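Local atomic coordinates of phosphodiesterase (Candida albicans, PDB entry 6CPU), a protein that belongs to the metal-binding phosphodiesterases of the HD clan and carries zinc and magnesium ions in a mostly helical fold. Residues D9-I12 / K18-K21; D23-L28 / S88-F93; P45-F50 / Q115-A120; N99-Q104 / G111-E116. One frame throughout, in Å; residues are numbered along the deposited sequence.

Contact 1: D9-I12 / K18-K21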
loop_
_atom_site.group_PDB
_atom_site.type_symbol
_atom_site.label_atom_id
_atom_site.label_comp_id
_atom_site.label_asym_id
_atom_site.label_seq_id
_atom_site.Cartn_x
_atom_site.Cartn_y
_atom_site.Cartn_z
ATOM N N ASP A 9 -35.253 10.165 1.425
ATOM C CA ASP A 9 -36.306 9.146 1.561
ATOM C C ASP A 9 -36.441 8.178 0.382
ATOM O O ASP A 9 -36.919 7.054 0.560
ATOM C CB ASP A 9 -37.663 9.821 1.782
ATOM C CG ASP A 9 -37.658 10.753 2.969
ATOM O OD1 ASP A 9 -37.356 10.288 4.090
ATOM O OD2 ASP A 9 -37.945 11.953 2.775
ATOM N N LEU A 10 -36.046 8.611 -0.812
ATOM C CA LEU A 10 -36.255 7.830 -2.032
ATOM C C LEU A 10 -35.708 6.399 -1.937
ATOM O O LEU A 10 -34.617 6.172 -1.416
ATOM C CB LEU A 10 -35.628 8.557 -3.225
ATOM C CG LEU A 10 -35.614 7.838 -4.583
ATOM C CD1 LEU A 10 -37.024 7.528 -5.079
ATOM C CD2 LEU A 10 -34.855 8.684 -5.597
ATOM N N GLU A 11 -36.495 5.443 -2.423
ATOM C CA GLU A 11 -36.069 4.061 -2.549
ATOM C C GLU A 11 -36.057 3.667 -4.023
ATOM O O GLU A 11 -36.878 4.147 -4.805
ATOM C CB GLU A 11 -36.995 3.145 -1.751
ATOM C CG GLU A 11 -36.800 3.271 -0.250
ATOM C CD GLU A 11 -37.728 2.375 0.549
ATOM O OE1 GLU A 11 -37.948 1.210 0.147
ATOM O OE2 GLU A 11 -38.232 2.839 1.595
ATOM N N ILE A 12 -35.108 2.805 -4.388
ATOM C CA ILE A 12 -34.933 2.333 -5.763
ATOM C C ILE A 12 -34.849 0.810 -5.731
ATOM O O ILE A 12 -33.812 0.234 -6.059
ATOM C CB ILE A 12 -33.676 2.943 -6.438
ATOM C CG1 ILE A 12 -32.420 2.783 -5.565
ATOM C CG2 ILE A 12 -33.887 4.422 -6.729
ATOM C CD1 ILE A 12 -31.147 3.253 -6.236
ATOM N N LYS A 18 -29.193 -3.999 -0.459
ATOM C CA LYS A 18 -29.205 -3.490 0.905
ATOM C C LYS A 18 -29.183 -1.967 0.863
ATOM O O LYS A 18 -28.483 -1.368 0.031
ATOM C CB LYS A 18 -28.006 -4.034 1.661
ATOM C CG LYS A 18 -28.052 -3.857 3.162
ATOM C CD LYS A 18 -26.919 -4.641 3.801
ATOM C CE LYS A 18 -26.978 -4.588 5.310
ATOM N NZ LYS A 18 -25.898 -5.415 5.912
ATOM N N TYR A 19 -29.964 -1.354 1.753
ATOM C CA TYR A 19 -30.195 0.081 1.761
ATOM C C TYR A 19 -29.770 0.606 3.131
ATOM O O TYR A 19 -30.187 0.055 4.153
ATOM C CB TYR A 19 -31.686 0.340 1.505
ATOM C CG TYR A 19 -32.107 1.792 1.340
ATOM C CD1 TYR A 19 -32.384 2.324 0.087
ATOM C CD2 TYR A 19 -32.266 2.623 2.446
ATOM C CE1 TYR A 19 -32.786 3.638 -0.060
ATOM C CE2 TYR A 19 -32.664 3.939 2.304
ATOM C CZ TYR A 19 -32.924 4.439 1.054
ATOM O OH TYR A 19 -33.317 5.745 0.931
ATOM N N TYR A 20 -28.932 1.641 3.145
ATOM C CA TYR A 20 -28.494 2.316 4.378
ATOM C C TYR A 20 -28.969 3.742 4.297
ATOM O O TYR A 20 -28.696 4.429 3.318
ATOM C CB TYR A 20 -26.963 2.330 4.526
ATOM C CG TYR A 20 -26.301 0.999 4.767
ATOM C CD1 TYR A 20 -25.733 0.691 6.007
ATOM C CD2 TYR A 20 -26.203 0.052 3.754
ATOM C CE1 TYR A 20 -25.103 -0.521 6.227
ATOM C CE2 TYR A 20 -25.562 -1.155 3.965
ATOM C CZ TYR A 20 -25.022 -1.439 5.205
ATOM O OH TYR A 20 -24.405 -2.652 5.410
ATOM N N LYS A 21 -29.703 4.186 5.307
ATOM C CA LYS A 21 -30.151 5.558 5.370
ATOM C C LYS A 21 -29.266 6.253 6.381
ATOM O O LYS A 21 -29.189 5.834 7.524
ATOM C CB LYS A 21 -31.636 5.635 5.777
ATOM C CG LYS A 21 -32.152 7.038 6.051
ATOM C CD LYS A 21 -32.260 7.866 4.784
ATOM C CE LYS A 21 -32.323 9.343 5.108
ATOM N NZ LYS A 21 -33.466 9.633 6.014
#
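Asp-9 faces Lys-21 and Glu-11 faces Tyr-19 across two backbones that run in opposite senses, with 8.1 Å between the CA atoms of Asp-9 and Lys-21, too far apart for strand pairing. Side chains from segment 18-21 bridge this gap. Tyr-19 has the largest share of the contact: a first torsion of -174° swings its ring away from the backbone N and out toward the loop. The phenol OH donates a hydrogen bond to Leu-10 O at 2.7 Å. It comes in at a C=O...O angle of 145° and tilted 35° from the carbonyl plane, while the carbonyl oxygen itself sits near the plane of the ring, at its edge. Tyr-19 CE1 is also 3.4 Å from Leu-10 O. Glu-11 sets its chain across the tyrosine at about a right angle, its CG 4.0 Å from Tyr-19 CE1, so that the aliphatic part of the acid does the touching. Lys-21, on the same side of the strand as Tyr-19, runs on toward the loop and leaves its NZ 4.4 Å from Asp-9 OD1, beyond a salt bridge, where the opposite charges may still attract weakly. Ser-6 OG makes a further, weak hydrogen bond with the Tyr-19 hydroxyl, and Val-4 packs against the tyrosine. This solvent-facing contact thus ties the loop after strand 2-6 to strand 16-21, at one edge of the sheet. The two strands are parallel neighbours, and the connection that carries the chain back between them is irregular and non-helical, a variant of the crossover found in parallel alpha/beta sheets.

Contact 2: D23-L28 / S88-F93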
loop_
_atom_site.group_PDB
_atom_site.type_symbol
_atom_site.label_atom_id
_atom_site.label_comp_id
_atom_site.label_asym_id
_atom_site.label_seq_id
_atom_site.Cartn_x
_atom_site.Cartn_y
_atom_site.Cartn_z
ATOM N N ASP A 23 -28.210 9.749 8.461
ATOM C CA ASP A 23 -28.723 11.023 8.943
ATOM C C ASP A 23 -27.833 12.178 8.514
ATOM O O ASP A 23 -28.310 13.307 8.374
ATOM C CB ASP A 23 -28.898 11.008 10.474
ATOM C CG ASP A 23 -27.595 10.804 11.226
ATOM O OD1 ASP A 23 -26.628 10.242 10.657
ATOM O OD2 ASP A 23 -27.529 11.203 12.410
ATOM N N THR A 24 -26.541 11.905 8.306
ATOM C CA THR A 24 -25.575 12.941 7.948
ATOM C C THR A 24 -24.584 12.442 6.891
ATOM O O THR A 24 -24.311 11.251 6.803
ATOM C CB THR A 24 -24.748 13.402 9.165
ATOM O OG1 THR A 24 -23.919 12.338 9.631
ATOM C CG2 THR A 24 -25.648 13.859 10.319
ATOM N N PHE A 25 -24.048 13.380 6.119
ATOM C CA PHE A 25 -23.038 13.089 5.100
ATOM C C PHE A 25 -21.780 12.574 5.790
ATOM O O PHE A 25 -21.122 11.666 5.288
ATOM C CB PHE A 25 -22.729 14.353 4.281
ATOM C CG PHE A 25 -21.825 14.127 3.081
ATOM C CD1 PHE A 25 -22.028 13.052 2.217
ATOM C CD2 PHE A 25 -20.794 15.016 2.799
ATOM C CE1 PHE A 25 -21.205 12.862 1.114
ATOM C CE2 PHE A 25 -19.973 14.837 1.694
ATOM C CZ PHE A 25 -20.178 13.752 0.853
ATOM N N LYS A 26 -21.458 13.150 6.948
ATOM C CA LYS A 26 -20.306 12.708 7.718
ATOM C C LYS A 26 -20.405 11.220 8.067
ATOM O O LYS A 26 -19.440 10.478 7.910
ATOM C CB LYS A 26 -20.134 13.542 8.981
ATOM C CG LYS A 26 -18.908 13.152 9.786
ATOM C CD LYS A 26 -18.739 14.000 11.038
ATOM C CE LYS A 26 -19.335 13.337 12.268
ATOM N NZ LYS A 26 -19.033 14.152 13.478
ATOM N N HIS A 27 -21.566 10.774 8.539
ATOM C CA HIS A 27 -21.728 9.362 8.857
ATOM C C HIS A 27 -21.635 8.459 7.608
ATOM O O HIS A 27 -21.059 7.354 7.663
ATOM C CB HIS A 27 -23.020 9.119 9.628
ATOM C CG HIS A 27 -22.962 9.568 11.057
ATOM N ND1 HIS A 27 -24.083 9.966 11.756
ATOM C CD2 HIS A 27 -21.924 9.676 11.918
ATOM C CE1 HIS A 27 -23.737 10.294 12.987
ATOM N NE2 HIS A 27 -22.432 10.130 13.112
ATOM N N LEU A 28 -22.176 8.930 6.487
ATOM C CA LEU A 28 -22.033 8.224 5.200
ATOM C C LEU A 28 -20.546 8.076 4.808
ATOM O O LEU A 28 -20.096 6.986 4.432
ATOM C CB LEU A 28 -22.811 8.962 4.104
ATOM C CG LEU A 28 -23.057 8.187 2.810
ATOM C CD1 LEU A 28 -24.295 8.708 2.078
ATOM C CD2 LEU A 28 -21.852 8.263 1.894
ATOM N N SER A 88 -20.106 15.819 -4.184
ATOM C CA SER A 88 -19.835 14.986 -5.333
ATOM C C SER A 88 -18.328 14.898 -5.615
ATOM O O SER A 88 -17.809 13.810 -5.902
ATOM C CB SER A 88 -20.592 15.546 -6.539
ATOM O OG SER A 88 -20.377 14.779 -7.700
ATOM N N LEU A 89 -17.638 16.034 -5.531
ATOM C CA LEU A 89 -16.188 16.086 -5.699
ATOM C C LEU A 89 -15.482 15.219 -4.655
ATOM O O LEU A 89 -14.561 14.451 -4.996
ATOM C CB LEU A 89 -15.688 17.532 -5.602
ATOM C CG LEU A 89 -14.180 17.789 -5.656
ATOM C CD1 LEU A 89 -13.591 17.207 -6.922
ATOM C CD2 LEU A 89 -13.876 19.284 -5.565
ATOM N N LEU A 90 -15.930 15.331 -3.404
ATOM C CA LEU A 90 -15.371 14.539 -2.310
ATOM C C LEU A 90 -15.487 13.020 -2.586
ATOM O O LEU A 90 -14.515 12.291 -2.461
ATOM C CB LEU A 90 -16.068 14.897 -1.002
ATOM C CG LEU A 90 -15.411 14.456 0.318
ATOM C CD1 LEU A 90 -15.832 15.365 1.473
ATOM C CD2 LEU A 90 -15.737 13.011 0.662
ATOM N N ILE A 91 -16.679 12.564 -2.939
ATOM C CA ILE A 91 -16.934 11.148 -3.217
ATOM C C ILE A 91 -16.131 10.675 -4.438
ATOM O O ILE A 91 -15.474 9.628 -4.398
ATOM C CB ILE A 91 -18.455 10.906 -3.430
ATOM C CG1 ILE A 91 -19.243 11.091 -2.118
ATOM C CG2 ILE A 91 -18.736 9.532 -4.004
ATOM C CD1 ILE A 91 -18.732 10.281 -0.935
ATOM N N GLN A 92 -16.191 11.444 -5.521
ATOM C CA GLN A 92 -15.467 11.120 -6.748
ATOM C C GLN A 92 -13.959 10.918 -6.514
ATOM O O GLN A 92 -13.350 9.996 -7.078
ATOM C CB GLN A 92 -15.698 12.241 -7.762
ATOM C CG GLN A 92 -15.310 11.940 -9.188
ATOM C CD GLN A 92 -15.450 13.156 -10.094
ATOM O OE1 GLN A 92 -15.230 14.303 -9.677
ATOM N NE2 GLN A 92 -15.807 12.914 -11.338
ATOM N N PHE A 93 -13.353 11.797 -5.718
ATOM C CA PHE A 93 -11.909 11.796 -5.519
ATOM C C PHE A 93 -11.477 10.833 -4.429
ATOM O O PHE A 93 -10.606 9.992 -4.649
ATOM C CB PHE A 93 -11.370 13.191 -5.173
ATOM C CG PHE A 93 -9.871 13.220 -5.002
ATOM C CD1 PHE A 93 -9.041 13.176 -6.109
ATOM C CD2 PHE A 93 -9.300 13.255 -3.745
ATOM C CE1 PHE A 93 -7.666 13.177 -5.964
ATOM C CE2 PHE A 93 -7.925 13.259 -3.585
ATOM C CZ PHE A 93 -7.106 13.234 -4.701
#
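Phe-25, in the first turn of helix 25-34, reaches helix 84-94 with its ring, which a chi1 of -173° turns outward, opposite the backbone N. CB and CG only lead the ring outward; contact begins at the epsilon carbons. CE1 lies 4.1 Å from Ile-91 CD1, and on the other flank CE2 lies 4.2 Å from Leu-90 CD1. At the far end CZ meets Ile-91 CG1 at 4.1 Å, that methylene sitting near the ring plane, at its edge. The phenylalanine and both aliphatic chains slide past one another in opposite directions, and the ring end rests against Leu-90, which lies oblique to it, and Ile-91 at its edge.

Behind the ring, Thr-24 is the N-cap of the helix: its OG1 accepts from His-27 N at 3.0 Å. His-27 also turns its ring to Asp-23, ND1 giving a nearly straight bond (174°) of 2.8 Å to the syn lone pair of OD1. Asp-80, from a loop, accepts from Lys-26 N as well.

Across the contact itself nothing polar is exchanged. The two helices adhere through buried hydrocarbon at ordinary van der Waals distances, while polar bonds fix the helix start from which the ring projects.

Contact 3: P45-F50 / Q115-A120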
loop_
_atom_site.group_PDB
_atom_site.type_symbol
_atom_site.label_atom_id
_atom_site.label_comp_id
_atom_site.label_asym_id
_atom_site.label_seq_id
_atom_site.Cartn_x
_atom_site.Cartn_y
_atom_site.Cartn_z
ATOM N N PRO A 45 -21.793 -2.825 -6.935
ATOM C CA PRO A 45 -21.881 -1.391 -7.163
ATOM C C PRO A 45 -22.523 -0.704 -5.970
ATOM O O PRO A 45 -23.398 -1.295 -5.317
ATOM C CB PRO A 45 -22.780 -1.263 -8.386
ATOM C CG PRO A 45 -22.864 -2.616 -8.979
ATOM C CD PRO A 45 -22.589 -3.600 -7.896
ATOM N N ILE A 46 -22.066 0.510 -5.685
ATOM C CA ILE A 46 -22.618 1.317 -4.617
ATOM C C ILE A 46 -23.328 2.510 -5.245
ATOM O O ILE A 46 -22.752 3.223 -6.082
ATOM C CB ILE A 46 -21.537 1.787 -3.636
ATOM C CG1 ILE A 46 -20.955 0.585 -2.884
ATOM C CG2 ILE A 46 -22.098 2.836 -2.660
ATOM C CD1 ILE A 46 -19.731 0.917 -2.066
ATOM N N VAL A 47 -24.580 2.723 -4.846
ATOM C CA VAL A 47 -25.362 3.881 -5.305
ATOM C C VAL A 47 -25.533 4.837 -4.136
ATOM O O VAL A 47 -25.980 4.424 -3.062
ATOM C CB VAL A 47 -26.759 3.476 -5.836
ATOM C CG1 VAL A 47 -27.561 4.712 -6.227
ATOM C CG2 VAL A 47 -26.638 2.517 -7.009
ATOM N N ILE A 48 -25.143 6.096 -4.321
ATOM C CA ILE A 48 -25.361 7.127 -3.302
ATOM C C ILE A 48 -26.454 8.087 -3.776
ATOM O O ILE A 48 -26.353 8.658 -4.851
ATOM C CB ILE A 48 -24.076 7.893 -2.949
ATOM C CG1 ILE A 48 -22.989 6.916 -2.482
ATOM C CG2 ILE A 48 -24.339 8.914 -1.849
ATOM C CD1 ILE A 48 -21.667 7.576 -2.153
ATOM N N ILE A 49 -27.488 8.250 -2.950
ATOM C CA ILE A 49 -28.623 9.127 -3.265
ATOM C C ILE A 49 -28.499 10.397 -2.441
ATOM O O ILE A 49 -28.583 10.362 -1.211
ATOM C CB ILE A 49 -29.979 8.439 -2.993
ATOM C CG1 ILE A 49 -29.990 7.033 -3.600
ATOM C CG2 ILE A 49 -31.126 9.263 -3.585
ATOM C CD1 ILE A 49 -31.249 6.238 -3.310
ATOM N N PHE A 50 -28.260 11.506 -3.136
ATOM C CA PHE A 50 -28.225 12.839 -2.538
ATOM C C PHE A 50 -29.581 13.532 -2.698
ATOM O O PHE A 50 -30.399 13.108 -3.517
ATOM C CB PHE A 50 -27.164 13.705 -3.222
ATOM C CG PHE A 50 -25.763 13.273 -2.947
ATOM C CD1 PHE A 50 -25.096 13.726 -1.818
ATOM C CD2 PHE A 50 -25.104 12.414 -3.816
ATOM C CE1 PHE A 50 -23.793 13.336 -1.556
ATOM C CE2 PHE A 50 -23.798 12.022 -3.559
ATOM C CZ PHE A 50 -23.143 12.489 -2.431
ATOM N N GLN A 115 -29.539 -0.884 -16.063
ATOM C CA GLN A 115 -28.566 -1.422 -17.024
ATOM C C GLN A 115 -27.130 -1.151 -16.570
ATOM O O GLN A 115 -26.275 -2.041 -16.598
ATOM C CB GLN A 115 -28.808 -0.802 -18.407
ATOM C CG GLN A 115 -28.001 -1.423 -19.539
ATOM C CD GLN A 115 -26.595 -0.857 -19.668
ATOM O OE1 GLN A 115 -26.356 0.328 -19.417
ATOM N NE2 GLN A 115 -25.654 -1.706 -20.073
ATOM N N GLU A 116 -26.884 0.087 -16.157
ATOM C CA GLU A 116 -25.592 0.503 -15.642
ATOM C C GLU A 116 -25.180 -0.326 -14.415
ATOM O O GLU A 116 -24.065 -0.853 -14.354
ATOM C CB GLU A 116 -25.651 1.992 -15.285
ATOM C CG GLU A 116 -24.353 2.743 -15.477
ATOM C CD GLU A 116 -24.513 4.255 -15.405
ATOM O OE1 GLU A 116 -25.575 4.772 -15.817
ATOM O OE2 GLU A 116 -23.563 4.927 -14.946
ATOM N N ILE A 117 -26.083 -0.444 -13.443
ATOM C CA ILE A 117 -25.801 -1.210 -12.228
ATOM C C ILE A 117 -25.654 -2.701 -12.526
ATOM O O ILE A 117 -24.769 -3.355 -11.979
ATOM C CB ILE A 117 -26.864 -0.971 -11.134
ATOM C CG1 ILE A 117 -26.765 0.470 -10.631
ATOM C CG2 ILE A 117 -26.674 -1.930 -9.964
ATOM C CD1 ILE A 117 -27.957 0.913 -9.805
ATOM N N SER A 118 -26.511 -3.237 -13.394
ATOM C CA SER A 118 -26.438 -4.657 -13.731
ATOM C C SER A 118 -25.128 -4.991 -14.438
ATOM O O SER A 118 -24.481 -5.984 -14.111
ATOM C CB SER A 118 -27.611 -5.086 -14.610
ATOM O OG SER A 118 -27.613 -6.504 -14.714
ATOM N N SER A 119 -24.735 -4.155 -15.393
ATOM C CA SER A 119 -23.470 -4.347 -16.102
ATOM C C SER A 119 -22.297 -4.284 -15.128
ATOM O O SER A 119 -21.424 -5.137 -15.165
ATOM C CB SER A 119 -23.287 -3.303 -17.200
ATOM O OG SER A 119 -24.232 -3.509 -18.232
ATOM N N ALA A 120 -22.289 -3.281 -14.251
ATOM C CA ALA A 120 -21.220 -3.150 -13.262
ATOM C C ALA A 120 -21.165 -4.353 -12.313
ATOM O O ALA A 120 -20.083 -4.893 -12.034
ATOM C CB ALA A 120 -21.367 -1.851 -12.478
#
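Pro-45 and Val-47 meet Ile-117 and Ala-120 in a buried apolar contact, where helix 110-124 lies over one face of the parallel sheet at strand 46-49. Val-47 makes the tightest touch: its CG2 is 3.5 Å from Ile-117 CD1, closer than usual for two carbons, with the two side chains crossing at about a right angle. In Ile-117 a chi1 of -68° parts the branches, CG2 toward the proline and CG1 toward the valine, and the extended second torsion (166°) carries CD1 to Val-47. Pro-45, just ahead of the strand, offers the CG corner of its ring, which lies 4.0 Å from Ile-117 CG2 and 3.9 Å from Ala-120 CB. The same CG also rests 3.6 Å from Ile-117 O, against the helix backbone. Ile-117 is also touched by Ala-2 of strand 2-6 and by Met-1 and Val-15 from loops.

Within the helix, Gln-115 O accepts from Ser-119 N and, at 3.0 Å, from Ser-119 OG, the two donors arriving from opposite faces of its plane.

With no hydrogen bond between the segments, sheet and helix are held together here mainly by hydrocarbon packing, with the proline ring also resting on a helix carbonyl.

Contact 4: N99-Q104 / G111-E116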
loop_
_atom_site.group_PDB
_atom_site.type_symbol
_atom_site.label_atom_id
_atom_site.label_comp_id
_atom_site.label_asym_id
_atom_site.label_seq_id
_atom_site.Cartn_x
_atom_site.Cartn_y
_atom_site.Cartn_z
ATOM N N ASN A 99 -16.385 2.015 -6.651
ATOM C CA ASN A 99 -17.388 1.728 -7.717
ATOM C C ASN A 99 -18.739 2.379 -7.442
ATOM O O ASN A 99 -19.761 1.698 -7.375
ATOM C CB ASN A 99 -17.573 0.229 -7.894
ATOM C CG ASN A 99 -16.263 -0.498 -7.958
ATOM O OD1 ASN A 99 -15.478 -0.287 -8.891
ATOM N ND2 ASN A 99 -15.994 -1.336 -6.950
ATOM N N ILE A 100 -18.712 3.697 -7.250
ATOM C CA ILE A 100 -19.897 4.443 -6.817
ATOM C C ILE A 100 -20.592 5.127 -7.997
ATOM O O ILE A 100 -19.928 5.742 -8.837
ATOM C CB ILE A 100 -19.525 5.500 -5.760
ATOM C CG1 ILE A 100 -19.124 4.826 -4.443
ATOM C CG2 ILE A 100 -20.673 6.475 -5.539
ATOM C CD1 ILE A 100 -18.365 5.710 -3.477
ATOM N N LEU A 101 -21.918 5.002 -8.046
ATOM C CA LEU A 101 -22.792 5.845 -8.878
ATOM C C LEU A 101 -23.558 6.810 -7.975
ATOM O O LEU A 101 -24.207 6.373 -7.023
ATOM C CB LEU A 101 -23.802 4.987 -9.621
ATOM C CG LEU A 101 -24.734 5.742 -10.568
ATOM C CD1 LEU A 101 -23.926 6.506 -11.610
ATOM C CD2 LEU A 101 -25.680 4.772 -11.233
ATOM N N MET A 102 -23.474 8.102 -8.265
ATOM C CA MET A 102 -24.177 9.126 -7.494
ATOM C C MET A 102 -25.413 9.585 -8.257
ATOM O O MET A 102 -25.326 9.894 -9.447
ATOM C CB MET A 102 -23.269 10.327 -7.243
ATOM C CG MET A 102 -22.118 10.044 -6.296
ATOM S SD MET A 102 -21.062 11.472 -5.991
ATOM C CE MET A 102 -20.066 11.510 -7.467
ATOM N N ILE A 103 -26.554 9.631 -7.574
ATOM C CA ILE A 103 -27.774 10.199 -8.150
ATOM C C ILE A 103 -28.367 11.252 -7.222
ATOM O O ILE A 103 -28.094 11.261 -6.024
ATOM C CB ILE A 103 -28.842 9.115 -8.455
ATOM C CG1 ILE A 103 -29.447 8.542 -7.176
ATOM C CG2 ILE A 103 -28.253 7.994 -9.299
ATOM C CD1 ILE A 103 -30.378 7.371 -7.422
ATOM N N GLN A 104 -29.173 12.153 -7.777
ATOM C CA GLN A 104 -29.977 13.054 -6.945
ATOM C C GLN A 104 -31.421 13.132 -7.440
ATOM O O GLN A 104 -31.685 13.455 -8.598
ATOM C CB GLN A 104 -29.343 14.446 -6.826
ATOM C CG GLN A 104 -28.416 14.865 -7.950
ATOM C CD GLN A 104 -28.018 16.327 -7.845
ATOM O OE1 GLN A 104 -28.261 16.976 -6.827
ATOM N NE2 GLN A 104 -27.407 16.854 -8.899
ATOM N N GLY A 111 -34.291 2.717 -16.757
ATOM C CA GLY A 111 -33.678 1.787 -17.699
ATOM C C GLY A 111 -32.171 1.934 -17.761
ATOM O O GLY A 111 -31.452 0.935 -17.806
ATOM N N LYS A 112 -31.697 3.180 -17.764
ATOM C CA LYS A 112 -30.263 3.464 -17.761
ATOM C C LYS A 112 -29.635 3.019 -16.435
ATOM O O LYS A 112 -28.599 2.359 -16.431
ATOM C CB LYS A 112 -29.997 4.955 -17.991
ATOM C CG LYS A 112 -28.557 5.278 -18.374
ATOM C CD LYS A 112 -28.149 6.689 -17.971
ATOM C CE LYS A 112 -28.825 7.746 -18.831
ATOM N NZ LYS A 112 -28.680 9.109 -18.253
ATOM N N LEU A 113 -30.276 3.379 -15.323
ATOM C CA LEU A 113 -29.776 3.044 -13.984
ATOM C C LEU A 113 -29.650 1.536 -13.787
ATOM O O LEU A 113 -28.609 1.053 -13.355
ATOM C CB LEU A 113 -30.694 3.625 -12.900
ATOM C CG LEU A 113 -30.323 3.326 -11.440
ATOM C CD1 LEU A 113 -29.063 4.083 -11.041
ATOM C CD2 LEU A 113 -31.472 3.665 -10.502
ATOM N N TYR A 114 -30.711 0.801 -14.100
ATOM C CA TYR A 114 -30.708 -0.651 -13.932
ATOM C C TYR A 114 -29.630 -1.316 -14.805
ATOM O O TYR A 114 -28.911 -2.203 -14.343
ATOM C CB TYR A 114 -32.092 -1.227 -14.257
ATOM C CG TYR A 114 -32.203 -2.714 -14.005
ATOM C CD1 TYR A 114 -32.723 -3.197 -12.811
ATOM C CD2 TYR A 114 -31.767 -3.637 -14.951
ATOM C CE1 TYR A 114 -32.816 -4.555 -12.571
ATOM C CE2 TYR A 114 -31.856 -4.996 -14.720
ATOM C CZ TYR A 114 -32.380 -5.447 -13.528
ATOM O OH TYR A 114 -32.471 -6.795 -13.286
ATOM N N GLN A 115 -29.539 -0.884 -16.063
ATOM C CA GLN A 115 -28.566 -1.422 -17.024
ATOM C C GLN A 115 -27.130 -1.151 -16.570
ATOM O O GLN A 115 -26.275 -2.041 -16.598
ATOM C CB GLN A 115 -28.808 -0.802 -18.407
ATOM C CG GLN A 115 -28.001 -1.423 -19.539
ATOM C CD GLN A 115 -26.595 -0.857 -19.668
ATOM O OE1 GLN A 115 -26.356 0.328 -19.417
ATOM N NE2 GLN A 115 -25.654 -1.706 -20.073
ATOM N N GLU A 116 -26.884 0.087 -16.157
ATOM C CA GLU A 116 -25.592 0.503 -15.642
ATOM C C GLU A 116 -25.180 -0.326 -14.415
ATOM O O GLU A 116 -24.065 -0.853 -14.354
ATOM C CB GLU A 116 -25.651 1.992 -15.285
ATOM C CG GLU A 116 -24.353 2.743 -15.477
ATOM C CD GLU A 116 -24.513 4.255 -15.405
ATOM O OE1 GLU A 116 -25.575 4.772 -15.817
ATOM O OE2 GLU A 116 -23.563 4.927 -14.946
#
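Leu-101 touches both Leu-113 and Glu-116 where strand 100-103 and helix segment 111-116 run nearly antiparallel (167°), their axes 11.4 Å apart. The apolar part is gathered on one methyl: Leu-113 CD1 lies 3.5 Å from Leu-101 CD2, a tight carbon pair, and 4.4 Å from Ile-103 CG2. In Leu-113 a first torsion of 178° helps carry CD1 across to the strand, although its CB does not point there.

The second kind of touch sets hydrocarbon against a carboxylate. Leu-101 CD1 sits 3.7 Å from Glu-116 OE2, the glutamate chain stretched out from CG to its carboxylate and crossing the leucine at about a right angle.

No backbone bond joins strand and helix. Glu-116 N bonds to Lys-112 O at 2.9 Å within the helix, and Leu-101 is paired through its backbone with Ile-46 and Ile-48 of strand 46-49.

One Leu-101 methyl thus packs on Leu-113 and the other lies against a carboxylate oxygen in van der Waals contact. With no hydrogen bond between the segments, cohesion here comes from the apolar side chains.

How the contacts relate
From the N terminus, contact 1 closes a short loop between strands 2-6 and 16-21. The chain then enters helix 25-34, opening contact 2, and strand 46-49, opening contact 3. Helix 84-94 closes contact 2 before helix 110-124 closes contact 3, so these two cross. Contact 4 closes the short loop from strand 100-103 to helix 110-124 and lies within the span of contact 3, sharing Gln-115 and Glu-116. Strands 46-49 and 100-103 join contacts 3 and 4 through backbone bonds. Contact 2 packs its helices on one face of the sheet, with Phe-25 on Phe-50 and Ile-91 on Ile-48 and Met-102; helix 110-124 lies on the other, where Ile-12 of contact 1 touches Val-47 and Leu-113.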